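Local coordinates for protein beta-galactosidase (Marinomonas sp. ef1, PDB 6Y2K) that hydrolyses terminal beta-D-galactosides as a cold-active, hexameric glycoside hydrolase of family GH42, at residues V289-A294 against M442-R447; K608-R613 against A621-S626. All coordinates share one frame; numbering follows the deposited sequence. Where two conformers were deposited one is given.

Interaction 1. Residues V289-A294 against M442-R447; sequences VGHPDA and MYEAMR
D293 and R447 form the ionic part of this contact, in which the loop leading to helix 294-305 meets helix 435-448. R447 NE reaches D293 OD1 at 2.8 Å along a nearly straight bond (165°), on the anti side and somewhat out of the plane of a carboxylate turned 70° from the guanidinium plane. A fold of the R447 chain at chi2 and chi3 brings the same guanidinium edge to the backbone, where NH2 donates to P292 O at 3.0 Å; the second reach of NH2 to D293 OD1, at 3.4 Å, is weak.

A His-carboxylate hydrogen bond adds a further link: H291 NE2 donates to E444 OE1 at 3.0 Å. The acceptor lies in the imidazole plane, yet the donor stands above the carboxylate plane and the bond is bent to 131°. On the other side of the ring, ND1 takes the amide of D293 at 3.2 Å, so both ring nitrogens are engaged. R441 pairs with E444 OE2.

Apolar packing is slight. D293 CB touches the rim of Y443 at CE2 (4.0 Å), while the hydroxyl of that tyrosine bonds D300.

D293 OD2 and E444 OE1 are 4.4 Å apart in a buried setting. With R447 and R611 both paired to D293 OD1 and R441 to E444, the surrounding positive charge would be expected to offset their repulsion and favour ionised carboxylates.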
ATOM      1  N   VAL A 289     -20.047 -20.711  -0.171  1.00 14.56           N
ATOM      2  CA  VAL A 289     -21.493 -20.653   0.128  1.00 14.62           C
ATOM      3  C   VAL A 289     -22.351 -19.770  -0.791  1.00 14.73           C
ATOM      4  O   VAL A 289     -23.587 -19.875  -0.772  1.00 14.86           O
ATOM      5  CB  VAL A 289     -21.743 -20.229   1.596  1.00 14.85           C
ATOM      6  CG1 VAL A 289     -21.160 -21.269   2.548  1.00 15.10           C
ATOM      7  CG2 VAL A 289     -21.168 -18.844   1.893  1.00 14.88           C
ATOM      8  N   GLY A 290     -21.721 -18.894  -1.575  1.00 14.33           N
ATOM      9  CA  GLY A 290     -22.447 -17.914  -2.373  1.00 14.02           C
ATOM     10  C   GLY A 290     -22.802 -16.696  -1.550  1.00 14.05           C
ATOM     11  O   GLY A 290     -22.759 -16.727  -0.323  1.00 13.50           O
ATOM     12  N   HIS A 291     -23.146 -15.606  -2.227  1.00 14.25           N
ATOM     13  CA  HIS A 291     -23.510 -14.376  -1.537  1.00 14.11           C
ATOM     14  C   HIS A 291     -24.800 -14.632  -0.751  1.00 13.96           C
ATOM     15  O   HIS A 291     -25.666 -15.371  -1.230  1.00 14.19           O
ATOM     16  CB  HIS A 291     -23.694 -13.224  -2.530  1.00 14.07           C
ATOM     17  CG  HIS A 291     -23.938 -11.902  -1.880  1.00 14.06           C
ATOM     18  ND1 HIS A 291     -25.206 -11.442  -1.583  1.00 14.30           N
ATOM     19  CD2 HIS A 291     -23.080 -10.933  -1.479  1.00 14.30           C
ATOM     20  CE1 HIS A 291     -25.113 -10.252  -1.013  1.00 14.42           C
ATOM     21  NE2 HIS A 291     -23.834  -9.919  -0.940  1.00 14.12           N
ATOM     22  N   PRO A 292     -24.932 -14.050   0.460  1.00 14.01           N
ATOM     23  CA  PRO A 292     -26.128 -14.324   1.297  1.00 13.99           C
ATOM     24  C   PRO A 292     -27.506 -14.060   0.669  1.00 14.21           C
ATOM     25  O   PRO A 292     -28.503 -14.642   1.125  1.00 14.44           O
ATOM     26  CB  PRO A 292     -25.920 -13.393   2.485  1.00 14.00           C
ATOM     27  CG  PRO A 292     -24.441 -13.331   2.622  1.00 13.80           C
ATOM     28  CD  PRO A 292     -23.943 -13.253   1.211  1.00 13.55           C
ATOM     29  N   ASP A 293     -27.555 -13.207  -0.360  1.00 14.03           N
ATOM     30  CA  ASP A 293     -28.788 -12.867  -1.077  1.00 14.37           C
ATOM     31  C   ASP A 293     -28.921 -13.424  -2.498  1.00 14.07           C
ATOM     32  O   ASP A 293     -29.884 -13.094  -3.199  1.00 14.03           O
ATOM     33  CB  ASP A 293     -28.932 -11.345  -1.108  1.00 14.46           C
ATOM     34  CG  ASP A 293     -28.864 -10.747   0.267  1.00 15.06           C
ATOM     35  OD1 ASP A 293     -29.537 -11.310   1.181  1.00 14.59           O
ATOM     36  OD2 ASP A 293     -28.115  -9.753   0.458  1.00 14.64           O
ATOM     37  N   ALA A 294     -27.993 -14.280  -2.917  1.00 13.95           N
ATOM     38  CA  ALA A 294     -27.982 -14.773  -4.289  1.00 14.01           C
ATOM     39  C   ALA A 294     -29.206 -15.643  -4.574  1.00 13.96           C
ATOM     40  O   ALA A 294     -29.862 -15.482  -5.603  1.00 14.30           O
ATOM     41  CB  ALA A 294     -26.699 -15.543  -4.566  1.00 13.97           C
ATOM     42  N   MET A 442     -30.326  -2.671  -3.147  1.00 13.88           N
ATOM     43  CA  MET A 442     -31.453  -2.222  -2.305  1.00 14.43           C
ATOM     44  C   MET A 442     -32.000  -3.415  -1.507  1.00 14.16           C
ATOM     45  O   MET A 442     -32.277  -3.292  -0.315  1.00 14.08           O
ATOM     46  CB  MET A 442     -32.568  -1.565  -3.129  1.00 14.92           C
ATOM     47  CG  MET A 442     -32.178  -0.224  -3.750  1.00 15.68           C
ATOM     48  SD  MET A 442     -33.600   0.817  -4.136  1.00 16.19           S
ATOM     49  CE  MET A 442     -33.903   1.568  -2.541  1.00 16.08           C
ATOM     50  N   TYR A 443     -32.100  -4.570  -2.170  1.00 13.94           N
ATOM     51  CA  TYR A 443     -32.563  -5.803  -1.542  1.00 13.82           C
ATOM     52  C   TYR A 443     -31.614  -6.273  -0.429  1.00 13.70           C
ATOM     53  O   TYR A 443     -32.070  -6.663   0.649  1.00 13.37           O
ATOM     54  CB  TYR A 443     -32.751  -6.892  -2.607  1.00 13.92           C
ATOM     55  CG  TYR A 443     -33.264  -8.218  -2.085  1.00 14.04           C
ATOM     56  CD1 TYR A 443     -34.635  -8.439  -1.894  1.00 14.24           C
ATOM     57  CD2 TYR A 443     -32.387  -9.256  -1.807  1.00 14.38           C
ATOM     58  CE1 TYR A 443     -35.107  -9.665  -1.440  1.00 14.45           C
ATOM     59  CE2 TYR A 443     -32.842 -10.479  -1.345  1.00 14.49           C
ATOM     60  CZ  TYR A 443     -34.200 -10.680  -1.160  1.00 14.39           C
ATOM     61  OH  TYR A 443     -34.623 -11.898  -0.696  1.00 14.87           O
ATOM     62  N   GLU A 444     -30.308  -6.232  -0.695  1.00 13.31           N
ATOM     63  CA  GLU A 444     -29.290  -6.578   0.304  1.00 13.60           C
ATOM     64  C   GLU A 444     -29.428  -5.752   1.584  1.00 13.57           C
ATOM     65  O   GLU A 444     -29.339  -6.300   2.683  1.00 13.00           O
ATOM     66  CB  GLU A 444     -27.882  -6.405  -0.275  1.00 13.63           C
ATOM     67  CG  GLU A 444     -26.745  -6.638   0.710  1.00 13.74           C
ATOM     68  CD  GLU A 444     -25.375  -6.457   0.079  1.00 13.83           C
ATOM     69  OE1 GLU A 444     -24.489  -7.305   0.314  1.00 14.11           O
ATOM     70  OE2 GLU A 444     -25.185  -5.461  -0.649  1.00 14.15           O
ATOM     71  N   ALA A 445     -29.634  -4.446   1.429  1.00 13.65           N
ATOM     72  CA  ALA A 445     -29.863  -3.548   2.568  1.00 14.02           C
ATOM     73  C   ALA A 445     -31.102  -3.946   3.393  1.00 14.24           C
ATOM     74  O   ALA A 445     -31.049  -3.970   4.626  1.00 14.10           O
ATOM     75  CB  ALA A 445     -29.980  -2.107   2.089  1.00 13.96           C
ATOM     76  N   MET A 446     -32.200  -4.272   2.710  1.00 14.78           N
ATOM     77  CA  MET A 446     -33.418  -4.780   3.372  1.00 15.11           C
ATOM     78  C   MET A 446     -33.122  -6.044   4.167  1.00 15.05           C
ATOM     79  O   MET A 446     -33.557  -6.190   5.322  1.00 14.80           O
ATOM     80  CB  MET A 446     -34.512  -5.110   2.353  1.00 15.52           C
ATOM     81  CG  MET A 446     -35.119  -3.919   1.630  1.00 15.79           C
ATOM     82  SD  MET A 446     -36.250  -4.498   0.347  1.00 16.38           S
ATOM     83  CE  MET A 446     -36.852  -2.924  -0.229  1.00 16.51           C
ATOM     84  N   ARG A 447     -32.370  -6.949   3.544  1.00 14.64           N
ATOM     85  CA  ARG A 447     -32.033  -8.233   4.153  1.00 14.55           C
ATOM     86  C   ARG A 447     -31.076  -8.113   5.337  1.00 14.79           C
ATOM     87  O   ARG A 447     -31.209  -8.861   6.318  1.00 14.17           O
ATOM     88  CB  ARG A 447     -31.455  -9.174   3.102  1.00 14.41           C
ATOM     89  CG  ARG A 447     -32.478  -9.617   2.059  1.00 14.29           C
ATOM     90  CD  ARG A 447     -33.040 -10.981   2.406  1.00 14.16           C
ATOM     91  NE  ARG A 447     -32.016 -12.011   2.237  1.00 14.30           N
ATOM     92  CZ  ARG A 447     -32.075 -13.246   2.723  1.00 14.47           C
ATOM     93  NH1 ARG A 447     -33.126 -13.656   3.438  1.00 14.86           N
ATOM     94  NH2 ARG A 447     -31.067 -14.083   2.494  1.00 14.40           N
TER

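Interaction 2. Residues K608-R613 against A621-S626; sequences KGVRVR and AFNYSS
This is an antiparallel beta-hairpin contact between strands 610-615 and 618-623, at the edge of a small four-stranded antiparallel sheet near the C-terminus. The strand segments run at 162° to each other with axes 4.7 Å apart. R611 and F622 are the hydrogen-bonded pair: R611 N donates to F622 O at 3.0 Å and F622 N to R611 O at 2.9 Å. V610-N623 and V612-A621 flank it as non-hydrogen-bonded pairs, whose side chains lie on the opposite face from R611 and F622.

Beyond the strand end the pairing is carried on by Y624 N, which donates to G609 O at 2.7 Å. G609, at positive phi (82°), lets the backbone pass close against S625, whose CB lies 3.9 Å from K608 O.

On the R611 face, the aliphatic CG meets Y624 CE1 at 4.0 Å. The arginine bends at chi2 (-71°), and its NH1 returns to V610 O, while NE pairs with D293. Helix 333-343 covers F622 and supplies E340, which bonds the Y624 hydroxyl.

The turn after strand 618-623 is an Asx turn: N623 OD1 accepts S625 N from above its carbonyl plane, and S625 OG, 2.6 Å from N623 OD1, lies in that plane on a lone pair.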
ATOM      1  N   LYS A 608     -22.764  -9.704  10.446  1.00 17.67           N
ATOM      2  CA  LYS A 608     -22.275  -9.899   9.088  1.00 18.80           C
ATOM      3  C   LYS A 608     -22.432 -11.351   8.659  1.00 18.00           C
ATOM      4  O   LYS A 608     -22.038 -12.263   9.393  1.00 17.14           O
ATOM      5  CB  LYS A 608     -20.797  -9.526   8.960  1.00 21.43           C
ATOM      6  CG  LYS A 608     -20.501  -8.038   9.047  1.00 24.76           C
ATOM      7  CD  LYS A 608     -19.050  -7.763   8.647  1.00 27.70           C
ATOM      8  CE  LYS A 608     -18.662  -6.312   8.903  1.00 30.29           C
ATOM      9  NZ  LYS A 608     -19.250  -5.364   7.909  1.00 31.74           N
ATOM     10  N   GLY A 609     -23.012 -11.550   7.473  1.00 16.94           N
ATOM     11  CA  GLY A 609     -23.222 -12.884   6.923  1.00 16.71           C
ATOM     12  C   GLY A 609     -24.455 -13.621   7.424  1.00 16.30           C
ATOM     13  O   GLY A 609     -24.698 -14.753   7.010  1.00 16.20           O
ATOM     14  N   VAL A 610     -25.236 -12.990   8.299  1.00 15.87           N
ATOM     15  CA  VAL A 610     -26.431 -13.604   8.880  1.00 15.59           C
ATOM     16  C   VAL A 610     -27.681 -13.073   8.177  1.00 15.13           C
ATOM     17  O   VAL A 610     -27.736 -11.916   7.762  1.00 15.41           O
ATOM     18  CB  VAL A 610     -26.498 -13.364  10.412  1.00 15.58           C
ATOM     19  CG1 VAL A 610     -27.821 -13.846  11.005  1.00 15.66           C
ATOM     20  CG2 VAL A 610     -25.338 -14.070  11.098  1.00 15.70           C
ATOM     21  N   ARG A 611     -28.660 -13.954   8.004  1.00 14.98           N
ATOM     22  CA  ARG A 611     -29.925 -13.623   7.379  1.00 14.83           C
ATOM     23  C   ARG A 611     -31.024 -14.343   8.138  1.00 15.57           C
ATOM     24  O   ARG A 611     -30.775 -15.382   8.755  1.00 15.79           O
ATOM     25  CB  ARG A 611     -29.935 -14.065   5.914  1.00 14.54           C
ATOM     26  CG  ARG A 611     -28.937 -13.339   5.011  1.00 14.42           C
ATOM     27  CD  ARG A 611     -29.381 -11.901   4.794  1.00 14.28           C
ATOM     28  NE  ARG A 611     -28.582 -11.204   3.798  1.00 14.32           N
ATOM     29  CZ  ARG A 611     -27.407 -10.614   4.026  1.00 14.60           C
ATOM     30  NH1 ARG A 611     -26.828 -10.643   5.229  1.00 14.82           N
ATOM     31  NH2 ARG A 611     -26.786 -10.001   3.028  1.00 14.67           N
ATOM     32  N   VAL A 612     -32.225 -13.769   8.079  1.00 16.23           N
ATOM     33  CA  VAL A 612     -33.413 -14.296   8.744  1.00 17.13           C
ATOM     34  C   VAL A 612     -34.618 -14.121   7.816  1.00 17.34           C
ATOM     35  O   VAL A 612     -34.689 -13.172   7.021  1.00 17.79           O
ATOM     36  CB  VAL A 612     -33.671 -13.582  10.092  1.00 17.37           C
ATOM     37  CG1 VAL A 612     -34.976 -14.042  10.734  1.00 18.53           C
ATOM     38  CG2 VAL A 612     -32.539 -13.852  11.058  1.00 17.73           C
ATOM     39  N   ARG A 613     -35.552 -15.055   7.901  1.00 17.45           N
ATOM     40  CA  ARG A 613     -36.835 -14.921   7.214  1.00 18.15           C
ATOM     41  C   ARG A 613     -37.905 -15.668   8.012  1.00 19.06           C
ATOM     42  O   ARG A 613     -37.594 -16.645   8.695  1.00 18.65           O
ATOM     43  CB  ARG A 613     -36.751 -15.444   5.769  1.00 17.86           C
ATOM     44  CG  ARG A 613     -37.881 -14.927   4.902  1.00 17.85           C
ATOM     45  CD  ARG A 613     -37.752 -15.278   3.425  1.00 17.47           C
ATOM     46  NE  ARG A 613     -38.680 -14.455   2.661  1.00 17.04           N
ATOM     47  CZ  ARG A 613     -40.002 -14.629   2.592  1.00 17.56           C
ATOM     48  NH1 ARG A 613     -40.732 -13.759   1.894  1.00 17.62           N
ATOM     49  NH2 ARG A 613     -40.612 -15.652   3.203  1.00 17.44           N
ATOM     50  N   ALA A 621     -33.129 -18.924  10.533  1.00 17.97           N
ATOM     51  CA  ALA A 621     -31.899 -18.136  10.615  1.00 17.52           C
ATOM     52  C   ALA A 621     -30.769 -18.872   9.916  1.00 17.34           C
ATOM     53  O   ALA A 621     -30.678 -20.089  10.016  1.00 16.94           O
ATOM     54  CB  ALA A 621     -31.531 -17.872  12.059  1.00 17.89           C
ATOM     55  N   PHE A 622     -29.908 -18.102   9.240  1.00 17.07           N
ATOM     56  CA  PHE A 622     -28.834 -18.599   8.373  1.00 16.68           C
ATOM     57  C   PHE A 622     -27.527 -17.857   8.632  1.00 16.77           C
ATOM     58  O   PHE A 622     -27.530 -16.646   8.841  1.00 17.23           O
ATOM     59  CB  PHE A 622     -29.221 -18.397   6.900  1.00 16.51           C
ATOM     60  CG  PHE A 622     -30.531 -19.025   6.543  1.00 16.46           C
ATOM     61  CD1 PHE A 622     -30.596 -20.369   6.216  1.00 16.18           C
ATOM     62  CD2 PHE A 622     -31.709 -18.282   6.588  1.00 16.00           C
ATOM     63  CE1 PHE A 622     -31.813 -20.962   5.922  1.00 16.21           C
ATOM     64  CE2 PHE A 622     -32.922 -18.870   6.293  1.00 15.93           C
ATOM     65  CZ  PHE A 622     -32.973 -20.210   5.955  1.00 16.33           C
ATOM     66  N   ASN A 623     -26.411 -18.579   8.602  1.00 16.71           N
ATOM     67  CA  ASN A 623     -25.093 -17.967   8.757  1.00 16.58           C
ATOM     68  C   ASN A 623     -24.242 -18.346   7.552  1.00 16.32           C
ATOM     69  O   ASN A 623     -23.779 -19.477   7.451  1.00 16.57           O
ATOM     70  CB  ASN A 623     -24.434 -18.433  10.062  1.00 16.41           C
ATOM     71  CG  ASN A 623     -23.079 -17.778  10.323  1.00 16.53           C
ATOM     72  OD1 ASN A 623     -22.640 -16.886   9.593  1.00 15.89           O
ATOM     73  ND2 ASN A 623     -22.417 -18.221  11.387  1.00 16.43           N
ATOM     74  N   TYR A 624     -24.044 -17.379   6.657  1.00 16.26           N
ATOM     75  CA  TYR A 624     -23.199 -17.528   5.473  1.00 16.51           C
ATOM     76  C   TYR A 624     -21.715 -17.185   5.724  1.00 17.32           C
ATOM     77  O   TYR A 624     -20.899 -17.351   4.824  1.00 16.94           O
ATOM     78  CB  TYR A 624     -23.740 -16.649   4.322  1.00 16.59           C
ATOM     79  CG  TYR A 624     -25.129 -17.029   3.830  1.00 15.99           C
ATOM     80  CD1 TYR A 624     -26.271 -16.591   4.500  1.00 16.45           C
ATOM     81  CD2 TYR A 624     -25.302 -17.815   2.692  1.00 16.05           C
ATOM     82  CE1 TYR A 624     -27.537 -16.930   4.063  1.00 16.03           C
ATOM     83  CE2 TYR A 624     -26.572 -18.161   2.242  1.00 15.94           C
ATOM     84  CZ  TYR A 624     -27.689 -17.716   2.937  1.00 16.12           C
ATOM     85  OH  TYR A 624     -28.962 -18.050   2.533  1.00 15.70           O
ATOM     86  N   SER A 625     -21.372 -16.700   6.924  1.00 18.07           N
ATOM     87  CA  SER A 625     -19.989 -16.365   7.277  1.00 18.48           C
ATOM     88  C   SER A 625     -19.207 -17.630   7.638  1.00 19.64           C
ATOM     89  O   SER A 625     -19.791 -18.712   7.750  1.00 18.86           O
ATOM     90  CB  SER A 625     -19.951 -15.379   8.456  1.00 18.38           C
ATOM     91  OG  SER A 625     -20.172 -16.023   9.707  1.00 17.63           O
ATOM     92  N   SER A 626     -17.897 -17.460   7.845  1.00 21.01           N
ATOM     93  CA  SER A 626     -16.990 -18.557   8.204  0.50 22.07           C
ATOM     94  C   SER A 626     -16.814 -18.736   9.721  1.00 23.06           C
ATOM     95  O   SER A 626     -16.022 -19.565  10.158  1.00 23.01           O
ATOM     96  CB  SER A 626     -15.620 -18.338   7.545  0.50 22.07           C
ATOM     97  OG  SER A 626     -15.081 -17.079   7.905  0.50 21.68           O
TER

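Overall arrangement
Interaction 1 precedes interaction 2 along the chain, and their centres are 10 Å apart. The first joins a loop of the TIM-barrel family region to helix 435-448 of the trimerisation-domain region; the second is a hairpin of the C-terminal four-stranded sheet. D293 OD1 links them directly, its salt bridge to R611 NE measuring 2.8 Å. The R611 side chain also packs on P292, E444 and R447, so one hairpin arginine touches both partners of interaction 1. V289 CG2 adds a packing contact with Y624 O, at 3.3 Å. Three parts of the chain therefore converge at this junction, and no other subunit touches any of the four segments: it is an intrachain interface rather than a hexamer contact.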